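PDB 4ZU2: putative isohexenylglutaconyl-CoA hydratase from Pseudomonas aeruginosa, which probably hydrates isohexenylglutaconyl-CoA during the breakdown of citronellate and related acyclic terpenes, as a crotonase-family enzyme. Local coordinates for residues A[20-25]-A[55-60]; A[62-67]-A[107-112]; A[135-140]-A[164-169]. One frame throughout, in Å; residues are numbered along the deposited sequence.

Contact 1. Residues A[20-25]-A[55-60]; sequences ITLNRP and LVLRGA
L22 and L57 meet on one face of a parallel strand pair, the two strands of a beta-alpha-beta unit (strand 17-22, helix 33-47, strand 54-59) in the crotonase fold. Their side chains slant across each other, with L22 CD2 3.8 Å from L57 CD1. With its CG anti to the backbone N (chi1 -175°), L57 swings CD1 toward strand 20-22, where it also lies 4.3 Å from I20 CB. I20 reaches along the same face, bringing its CD1 to 4.4 Å from L55 CD2. Branched aliphatic residues suit this face because helix 33-47 packs on it through V42, M35 and L39, while G59, opposite L22, adds no bulk.

T21 and R58 share the other face and are polar. T21 OG1 stands 3.6 Å from R58 NH2 without a direct bond; water 1 joins them, 3.2 Å from T21 OG1 and 3.2 Å from R58 NH2, lying in the guanidinium plane at its edge and accepting from NH2. A bend at chi3 of 30° turns the guanidinium so that NH2 lies beside T21 OG1. E12 of strand 9-14 forms a long, weak ion pair with the same NH2. The methyl of T21 turns instead toward the backbone of G59 and A60.

Between the faces runs a parallel ladder: I20 N to V56 O (2.7 Å), R58 N to I20 O, L22 N to R58 O and A60 N to L22 O. At its far end the small A60 fits closely, its CB 3.4 Å from N23 ND2.

Contact 2. Residues A[62-67]-A[107-112]; sequences GHFCAG and ALVEGA
F64 and V109 make the apolar heart of this contact. V109 CG1 stands over the centre of the F64 ring in a CH-pi contact, 3.8 Å from the centroid and only 5° off the ring normal. The phenylalanine CG is anti to its own N (chi1 -180°), which extends the ring toward strand 107-109, and its CZ also comes to 4.4 Å from A107 CB. A flat aromatic suits a place where one methyl must be met broadside. Farther along, the small side chains of A66 and A112 touch at CB.

Hydrogen bonds gather round A112. Its N donates to H63 ND1 at 3.3 Å, lying in the imidazole plane, which favours this rotation of the ring. Its O receives C65 N at 3.0 Å and, weakly, F64 N, which makes a second weak bond to E110 O. Within the loop, G67 N donates to C65 SG.

CA-H...O contacts complete the set: H63 CA to E110 O at 3.2 Å, and G111 CA to G62 O at 3.4 Å. G111 has positive phi and no CB to collide with G62 O or H63 ND1, so the turn can pass tightly.

The loop leads from strand 54-59 toward helix 70-76, in crotonase relatives the region of one oxyanion-hole N-H, while strand 104-109 runs between strands 54-59 and 126-130, with helix 190-205 against L108 and E110.

Contact 3. Residues A[135-140]-A[164-169]; sequences FGLPET and RLALTA
L137, the first residue after strand 134-136, meets the C-terminal turn of helix 159-168 through both its backbone and its side chain. Its N donates to water 2 at 2.8 Å, and that water in turn donates a hydrogen bond to L165 O at 2.6 Å, so one solvent molecule links the end of a strand to the end of a helix. The leucine side chain reaches A166, where CD1 lies 4.5 Å from A166 CB; a small alanine there lets the helix come near, and F118 and I149, from two other helices, also pack on the leucine. The carbonyl of L137 receives water 3, which donates to L137 O at 3.1 Å, and faces A169, whose CA makes a CA-H...O contact with it at 3.5 Å. A169, where the chain leaves the helix, has positive phi, a conformation glycine takes more easily, but its small methyl still fits against L137 O. P138 follows, its CA packing against A169 CB.

At T140 the chain has entered a short 3-10 segment. The threonine OG1 sits between the backbone N and the carbonyl carbon (chi1 64°), a setting that directs it to A166 O, to which it donates at 3.3 Å, close to the line of the carbonyl bond. Its own N donates to water 3 at 3.0 Å. N212 of the second subunit lies at weak bonding distance from T140 OG1, whose one proton is already directed to A166 O, and weakly reaches L167 O, placing the contact at a subunit boundary.

The chemistry is that of a helix end whose carbonyls are met by outside donors: A166 O is held by both T140 OG1 and water 3, and L165 O by water 2. Much of the polar joining therefore depends on two ordered waters rather than on direct bonds.

In the fold
From the N terminus, contact 1 closes a loop that runs out of strand 17-22, through helix 33-47, and back along strand 54-59. Contact 2 begins just beyond it, closing the longer loop over helices 70-76 and 81-99 to strand 104-109. Contact 3 closes the last loop, from strand 134-136 through helix 149-157 to the end of helix 159-168. The three follow in series, neither nesting nor crossing. Contacts 1 and 2 meet in the larger sheet, where L108 N probably bonds to L57 O at 3.0 Å. Contact 3, centred about 17 Å from the centre of contact 2, touches it where F135 packs on V109, linking the smaller sheet to the larger.

Contact 1. Residues A[20-25]-A[55-60]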
# COMPACT_ATOMS: atom_id res chain seq x y z
N ILE A 20 -7.80 19.74 19.97
CA ILE A 20 -8.74 20.52 19.14
C ILE A 20 -10.02 19.72 19.02
O ILE A 20 -10.00 18.60 18.52
CB ILE A 20 -8.20 20.75 17.71
CG1 ILE A 20 -6.78 21.36 17.74
CG2 ILE A 20 -9.18 21.64 16.89
CD1 ILE A 20 -6.08 21.31 16.43
N THR A 21 -11.13 20.28 19.48
CA THR A 21 -12.38 19.52 19.50
C THR A 21 -13.38 20.13 18.55
O THR A 21 -13.65 21.32 18.57
CB THR A 21 -12.94 19.33 20.94
OG1 THR A 21 -11.98 18.63 21.72
CG2 THR A 21 -14.22 18.50 20.93
N LEU A 22 -13.88 19.29 17.66
CA LEU A 22 -14.88 19.74 16.72
C LEU A 22 -16.15 19.78 17.55
O LEU A 22 -16.53 18.79 18.21
CB LEU A 22 -15.02 18.76 15.54
CG LEU A 22 -13.72 18.26 14.89
CD1 LEU A 22 -14.01 17.28 13.77
CD2 LEU A 22 -12.89 19.39 14.42
N ASN A 23 -16.79 20.93 17.51
CA ASN A 23 -17.77 21.28 18.50
C ASN A 23 -19.05 21.86 17.90
O ASN A 23 -19.36 23.03 18.07
CB ASN A 23 -17.10 22.27 19.47
CG ASN A 23 -17.88 22.47 20.76
OD1 ASN A 23 -17.82 23.53 21.35
ND2 ASN A 23 -18.61 21.46 21.19
N ARG A 24 -19.76 21.04 17.14
CA ARG A 24 -21.12 21.35 16.73
C ARG A 24 -21.92 20.06 16.91
O ARG A 24 -22.31 19.46 15.91
CB ARG A 24 -21.16 21.79 15.25
CG ARG A 24 -20.61 23.18 14.99
CD ARG A 24 -20.35 23.48 13.49
NE ARG A 24 -21.50 24.12 12.84
CZ ARG A 24 -22.32 23.53 11.98
NH1 ARG A 24 -22.14 22.25 11.63
NH2 ARG A 24 -23.34 24.22 11.46
N PRO A 25 -22.11 19.62 18.17
CA PRO A 25 -22.65 18.30 18.51
C PRO A 25 -24.05 18.08 17.99
O PRO A 25 -24.48 16.95 17.74
CB PRO A 25 -22.66 18.30 20.05
CG PRO A 25 -22.58 19.76 20.44
CD PRO A 25 -21.72 20.37 19.38
N LEU A 55 -0.98 17.37 17.99
CA LEU A 55 -2.34 17.82 17.87
C LEU A 55 -3.22 16.61 18.07
O LEU A 55 -2.92 15.52 17.55
CB LEU A 55 -2.63 18.45 16.51
CG LEU A 55 -1.63 19.54 16.10
CD1 LEU A 55 -1.76 19.88 14.60
CD2 LEU A 55 -1.77 20.79 16.96
N VAL A 56 -4.26 16.80 18.88
CA VAL A 56 -5.29 15.79 19.07
C VAL A 56 -6.60 16.37 18.56
O VAL A 56 -6.96 17.50 18.82
CB VAL A 56 -5.38 15.32 20.53
CG1 VAL A 56 -6.18 14.05 20.60
CG2 VAL A 56 -3.98 15.08 21.09
N LEU A 57 -7.25 15.58 17.75
CA LEU A 57 -8.33 16.02 16.96
C LEU A 57 -9.46 15.14 17.40
O LEU A 57 -9.36 13.92 17.36
CB LEU A 57 -8.01 15.81 15.49
CG LEU A 57 -9.07 16.35 14.54
CD1 LEU A 57 -9.42 17.79 14.85
CD2 LEU A 57 -8.59 16.21 13.09
N ARG A 58 -10.53 15.79 17.86
CA ARG A 58 -11.60 15.06 18.51
C ARG A 58 -12.95 15.74 18.30
O ARG A 58 -13.03 16.90 17.92
CB ARG A 58 -11.30 14.92 20.02
CG ARG A 58 -11.79 13.61 20.61
CD ARG A 58 -11.55 13.48 22.12
NE ARG A 58 -11.55 14.77 22.82
CZ ARG A 58 -10.57 15.21 23.61
NH1 ARG A 58 -9.46 14.50 23.84
NH2 ARG A 58 -10.72 16.40 24.19
N GLY A 59 -14.02 14.99 18.54
CA GLY A 59 -15.37 15.45 18.30
C GLY A 59 -16.17 15.53 19.59
O GLY A 59 -16.05 14.69 20.48
N ALA A 60 -16.97 16.58 19.72
CA ALA A 60 -17.76 16.73 20.92
C ALA A 60 -18.84 15.65 20.94
O ALA A 60 -19.32 15.22 19.89
CB ALA A 60 -18.37 18.09 20.95
O HOH W 1 -13.04 18.57 24.78

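Contact 2. Residues A[62-67]-A[107-112]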
# COMPACT_ATOMS: atom_id res chain seq x y z
N GLY A 62 -19.29 12.34 21.51
CA GLY A 62 -19.30 10.98 21.03
C GLY A 62 -19.49 10.81 19.52
O GLY A 62 -19.87 9.75 19.03
N HIS A 63 -19.23 11.86 18.77
CA HIS A 63 -19.13 11.72 17.33
C HIS A 63 -17.91 12.52 16.87
O HIS A 63 -17.63 13.59 17.42
CB HIS A 63 -20.41 12.20 16.61
CG HIS A 63 -21.65 11.48 17.03
ND1 HIS A 63 -21.97 10.20 16.60
CD2 HIS A 63 -22.69 11.86 17.82
CE1 HIS A 63 -23.12 9.83 17.12
NE2 HIS A 63 -23.58 10.82 17.86
N PHE A 64 -17.20 12.03 15.86
CA PHE A 64 -16.03 12.73 15.36
C PHE A 64 -16.43 13.81 14.37
O PHE A 64 -16.23 15.00 14.60
CB PHE A 64 -15.07 11.71 14.71
CG PHE A 64 -13.83 12.32 14.17
CD1 PHE A 64 -12.91 12.90 15.02
CD2 PHE A 64 -13.55 12.27 12.80
CE1 PHE A 64 -11.73 13.45 14.52
CE2 PHE A 64 -12.38 12.81 12.28
CZ PHE A 64 -11.47 13.40 13.12
N CYS A 65 -16.98 13.40 13.25
CA CYS A 65 -17.48 14.35 12.27
C CYS A 65 -18.31 13.60 11.24
O CYS A 65 -17.86 12.67 10.62
CB CYS A 65 -16.38 15.19 11.61
SG CYS A 65 -16.93 16.01 10.05
N ALA A 66 -19.54 14.06 11.08
CA ALA A 66 -20.51 13.38 10.25
C ALA A 66 -20.53 13.75 8.77
O ALA A 66 -21.33 13.21 8.05
CB ALA A 66 -21.90 13.61 10.85
N GLY A 67 -19.70 14.68 8.32
CA GLY A 67 -19.66 15.04 6.91
C GLY A 67 -19.70 16.55 6.69
O GLY A 67 -19.47 17.31 7.59
N ALA A 107 -5.77 11.41 15.75
CA ALA A 107 -7.22 11.47 15.70
C ALA A 107 -7.85 10.45 16.65
O ALA A 107 -7.60 9.28 16.56
CB ALA A 107 -7.76 11.30 14.28
N LEU A 108 -8.72 10.94 17.54
CA LEU A 108 -9.54 10.10 18.39
C LEU A 108 -10.96 10.06 17.82
O LEU A 108 -11.74 11.03 17.96
CB LEU A 108 -9.48 10.64 19.83
CG LEU A 108 -9.76 9.67 20.98
CD1 LEU A 108 -8.94 8.41 20.85
CD2 LEU A 108 -9.45 10.31 22.29
N VAL A 109 -11.29 8.99 17.12
CA VAL A 109 -12.54 8.95 16.35
C VAL A 109 -13.62 8.08 17.05
O VAL A 109 -13.40 6.92 17.37
CB VAL A 109 -12.28 8.52 14.86
CG1 VAL A 109 -11.21 9.43 14.20
CG2 VAL A 109 -11.85 7.10 14.77
N GLU A 110 -14.77 8.68 17.30
CA GLU A 110 -15.88 8.01 17.97
C GLU A 110 -17.10 8.26 17.13
O GLU A 110 -17.17 9.29 16.49
CB GLU A 110 -16.10 8.62 19.34
CG GLU A 110 -14.90 8.57 20.21
CD GLU A 110 -15.14 9.32 21.49
OE1 GLU A 110 -15.70 8.70 22.44
OE2 GLU A 110 -14.80 10.54 21.51
N GLY A 111 -18.04 7.33 17.18
CA GLY A 111 -19.35 7.47 16.55
C GLY A 111 -19.23 7.68 15.05
O GLY A 111 -18.56 6.91 14.38
N ALA A 112 -19.83 8.76 14.55
CA ALA A 112 -19.84 8.99 13.10
C ALA A 112 -18.51 9.56 12.57
O ALA A 112 -18.03 10.62 13.02
CB ALA A 112 -21.00 9.92 12.73

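Contact 3. Residues A[135-140]-A[164-169]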
# COMPACT_ATOMS: atom_id res chain seq x y z
N PHE A 135 -17.83 4.31 10.13
CA PHE A 135 -17.10 4.89 9.02
C PHE A 135 -17.84 4.67 7.71
O PHE A 135 -18.57 3.69 7.54
CB PHE A 135 -15.72 4.21 8.88
CG PHE A 135 -14.85 4.36 10.07
CD1 PHE A 135 -14.99 3.50 11.15
CD2 PHE A 135 -13.88 5.35 10.11
CE1 PHE A 135 -14.17 3.64 12.28
CE2 PHE A 135 -13.07 5.51 11.23
CZ PHE A 135 -13.22 4.65 12.32
N GLY A 136 -17.63 5.59 6.78
CA GLY A 136 -18.20 5.42 5.46
C GLY A 136 -17.91 6.60 4.56
O GLY A 136 -17.52 7.69 5.00
N LEU A 137 -18.09 6.36 3.28
CA LEU A 137 -18.14 7.42 2.27
C LEU A 137 -19.49 7.38 1.57
O LEU A 137 -19.65 6.70 0.55
CB LEU A 137 -17.00 7.24 1.25
CG LEU A 137 -15.60 7.39 1.87
CD1 LEU A 137 -14.46 7.03 0.90
CD2 LEU A 137 -15.38 8.76 2.40
N PRO A 138 -20.49 8.10 2.09
CA PRO A 138 -21.82 8.03 1.46
C PRO A 138 -21.94 8.76 0.12
O PRO A 138 -22.94 8.64 -0.56
CB PRO A 138 -22.73 8.72 2.47
CG PRO A 138 -21.97 8.72 3.75
CD PRO A 138 -20.54 8.87 3.34
N GLU A 139 -20.89 9.47 -0.27
CA GLU A 139 -20.99 10.43 -1.34
C GLU A 139 -21.64 9.93 -2.58
O GLU A 139 -22.56 10.57 -3.09
CB GLU A 139 -19.64 11.03 -1.65
CG GLU A 139 -19.22 12.07 -0.69
CD GLU A 139 -18.45 11.51 0.48
OE1 GLU A 139 -18.53 10.30 0.76
OE2 GLU A 139 -17.76 12.31 1.10
N THR A 140 -21.24 8.80 -3.11
CA THR A 140 -21.87 8.40 -4.38
C THR A 140 -23.30 7.83 -4.20
O THR A 140 -24.01 7.67 -5.17
CB THR A 140 -21.07 7.36 -5.13
OG1 THR A 140 -21.04 6.17 -4.34
CG2 THR A 140 -19.65 7.84 -5.42
N ARG A 164 -13.57 -0.16 -3.06
CA ARG A 164 -14.76 -0.81 -2.53
C ARG A 164 -15.54 0.15 -1.68
O ARG A 164 -16.73 0.24 -1.82
CB ARG A 164 -14.42 -2.06 -1.70
CG ARG A 164 -15.64 -2.74 -1.08
CD ARG A 164 -15.30 -4.06 -0.36
NE ARG A 164 -14.82 -3.84 0.99
CZ ARG A 164 -15.58 -3.53 2.04
NH1 ARG A 164 -16.88 -3.41 1.91
NH2 ARG A 164 -15.03 -3.36 3.23
N LEU A 165 -14.85 0.90 -0.80
CA LEU A 165 -15.54 1.78 0.11
C LEU A 165 -16.29 2.86 -0.64
O LEU A 165 -17.47 3.13 -0.35
CB LEU A 165 -14.59 2.39 1.15
CG LEU A 165 -13.75 1.38 1.93
CD1 LEU A 165 -13.18 2.03 3.19
CD2 LEU A 165 -14.55 0.16 2.24
N ALA A 166 -15.59 3.44 -1.62
CA ALA A 166 -16.05 4.54 -2.41
C ALA A 166 -17.18 4.18 -3.41
O ALA A 166 -18.10 4.97 -3.62
CB ALA A 166 -14.88 5.14 -3.16
N LEU A 167 -17.08 3.03 -4.05
CA LEU A 167 -18.02 2.66 -5.08
C LEU A 167 -19.24 1.81 -4.56
O LEU A 167 -20.09 1.43 -5.37
CB LEU A 167 -17.29 1.93 -6.19
CG LEU A 167 -16.08 2.73 -6.71
CD1 LEU A 167 -15.28 1.89 -7.67
CD2 LEU A 167 -16.52 4.09 -7.35
N THR A 168 -19.30 1.55 -3.25
CA THR A 168 -20.39 0.78 -2.63
C THR A 168 -20.98 1.54 -1.41
O THR A 168 -21.96 1.12 -0.84
CB THR A 168 -19.94 -0.71 -2.19
OG1 THR A 168 -19.04 -0.68 -1.07
CG2 THR A 168 -19.26 -1.44 -3.32
N ALA A 169 -20.35 2.65 -1.01
CA ALA A 169 -20.79 3.43 0.17
C ALA A 169 -20.95 2.57 1.44
O ALA A 169 -21.76 2.88 2.32
CB ALA A 169 -22.08 4.18 -0.15
O HOH W 2 -17.82 3.80 2.13
O HOH W 3 -18.63 7.54 -2.20